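BDI-0842-like domain-containing protein (Parabacteroides distasonis, PDB 4JM1) is of unknown function but adopts a small alpha/beta fold resembling the prodomain of alpha-lytic protease. Local coordinates at residues A[18-21]-A[25-28]. Numbering follows the deposited sequence.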
ATOM      1  N   ALA A  18      -4.989  -2.101   1.436  1.00 11.46           N
ATOM      2  CA  ALA A  18      -6.247  -1.404   1.665  1.00 11.90           C
ATOM      3  C   ALA A  18      -6.109   0.066   1.334  1.00 11.71           C
ATOM      4  O   ALA A  18      -5.066   0.664   1.580  1.00 13.63           O
ATOM      5  CB  ALA A  18      -6.700  -1.547   3.110  1.00 13.96           C
ATOM      6  N   VAL A  19      -7.165   0.651   0.778  1.00 13.16           N
ATOM      7  CA  VAL A  19      -7.268   2.117   0.697  1.00 14.16           C
ATOM      8  C   VAL A  19      -7.894   2.626   1.984  1.00 14.61           C
ATOM      9  O   VAL A  19      -8.883   2.094   2.486  1.00 17.59           O
ATOM     10  CB  VAL A  19      -8.054   2.564  -0.548  1.00 15.71           C
ATOM     11  CG1 VAL A  19      -8.341   4.089  -0.558  1.00 19.03           C
ATOM     12  CG2 VAL A  19      -7.314   2.158  -1.825  1.00 19.19           C
ATOM     13  N   THR A  20      -7.300   3.673   2.522  1.00 14.72           N
ATOM     14  CA  THR A  20      -7.739   4.227   3.796  1.00 14.69           C
ATOM     15  C   THR A  20      -8.575   5.485   3.538  1.00 14.36           C
ATOM     16  O   THR A  20      -8.569   6.069   2.428  1.00 16.30           O
ATOM     17  CB  THR A  20      -6.512   4.512   4.702  1.00 15.47           C
ATOM     18  OG1 THR A  20      -5.577   5.365   4.024  1.00 16.42           O
ATOM     19  CG2 THR A  20      -5.810   3.213   5.106  1.00 15.34           C
ATOM     20  N   ASP A  21      -9.305   5.897   4.574  1.00 16.03           N
ATOM     21  CA  ASP A  21     -10.248   7.015   4.414  1.00 16.12           C
ATOM     22  C   ASP A  21      -9.576   8.321   4.003  1.00 17.01           C
ATOM     23  O   ASP A  21     -10.173   9.161   3.322  1.00 17.88           O
ATOM     24  CB  ASP A  21     -11.054   7.247   5.707  1.00 20.02           C
ATOM     25  CG  ASP A  21     -12.057   6.122   6.005  1.00 25.89           C
ATOM     26  OD1 ASP A  21     -12.354   5.281   5.108  1.00 26.84           O
ATOM     27  OD2 ASP A  21     -12.531   6.075   7.170  1.00 31.87           O
ATOM     28  N   LEU A  25      -3.194   4.394  -0.450  1.00 11.92           N
ATOM     29  CA  LEU A  25      -3.189   2.935  -0.656  1.00 10.77           C
ATOM     30  C   LEU A  25      -2.054   2.386   0.190  1.00 11.50           C
ATOM     31  O   LEU A  25      -0.890   2.728  -0.036  1.00 11.53           O
ATOM     32  CB  LEU A  25      -2.997   2.573  -2.133  1.00 12.29           C
ATOM     33  CG  LEU A  25      -2.809   1.088  -2.456  1.00 13.60           C
ATOM     34  CD1 LEU A  25      -3.950   0.225  -1.935  1.00 15.71           C
ATOM     35  CD2 LEU A  25      -2.635   0.930  -3.982  1.00 14.21           C
ATOM     36  N   VAL A  26      -2.420   1.572   1.171  1.00 10.82           N
ATOM     37  CA  VAL A  26      -1.484   0.970   2.109  1.00 10.31           C
ATOM     38  C   VAL A  26      -1.261  -0.493   1.722  1.00 10.36           C
ATOM     39  O   VAL A  26      -2.239  -1.248   1.530  1.00 12.77           O
ATOM     40  CB  VAL A  26      -1.976   1.051   3.550  1.00 10.57           C
ATOM     41  CG1 VAL A  26      -0.960   0.396   4.503  1.00 12.71           C
ATOM     42  CG2 VAL A  26      -2.254   2.516   3.960  1.00 12.38           C
ATOM     43  N   ILE A  27       0.012  -0.839   1.536  1.00 11.02           N
ATOM     44  CA  ILE A  27       0.417  -2.153   1.081  1.00 11.06           C
ATOM     45  C   ILE A  27       1.364  -2.775   2.105  1.00 10.66           C
ATOM     46  O   ILE A  27       2.405  -2.194   2.421  1.00 11.49           O
ATOM     47  CB  ILE A  27       1.041  -2.069  -0.323  1.00 11.53           C
ATOM     48  CG1 ILE A  27      -0.012  -1.484  -1.317  1.00 14.51           C
ATOM     49  CG2 ILE A  27       1.531  -3.432  -0.776  1.00 12.90           C
ATOM     50  CD1 ILE A  27       0.468  -1.187  -2.709  1.00 15.62           C
ATOM     51  N   ALA A  28       0.989  -3.965   2.585  1.00 11.10           N
ATOM     52  CA  ALA A  28       1.747  -4.683   3.610  1.00 10.15           C
ATOM     53  C   ALA A  28       2.553  -5.800   2.944  1.00 11.59           C
ATOM     54  O   ALA A  28       1.992  -6.641   2.239  1.00 12.47           O
ATOM     55  CB  ALA A  28       0.811  -5.252   4.677  1.00 11.67           C
TER
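Ala18 and Val26 grip each other through both of their backbone polar groups. Val26 N reaches Ala18 O at 2.8 Å in a nearly straight bond (169° at the hydrogen), and Ala18 N returns to Val26 O at 2.9 Å. This is the tight part, a hydrogen-bonded antiparallel pair. One residue on, Val19 faces Leu25 in a non-hydrogen-bonded pair, and contact passes to methyl groups: Val19 CG2 lies 3.9 Å from Leu25 CD1, the two side chains meeting roughly perpendicular to each other. Together the pairs close the end of a beta hairpin, strands 16-19 and 24-29, with 16-19 on the outer edge of the four-stranded mixed sheet. Leu25 is buried against Tyr5, Ile6 and Ala48; Val19, on the same face but on the edge strand, stays partly exposed, as does Ala18 on the other face. On that opposite face, Thr20 CG2 from just past the strand meets Val26 CG2 at 3.8 Å. Thr20 OG1 sits between the backbone N and the carbonyl carbon (chi1 55°), placing CG2 anti to the carbonyl carbon and against the valine, while OG1 is hydrogen-bonded with Phe24 O and Asn22 OD1. Beyond Thr20 the chain turns away from 25-28, and exposed Asp21 hydrogen-bonds through its backbone to Gly72.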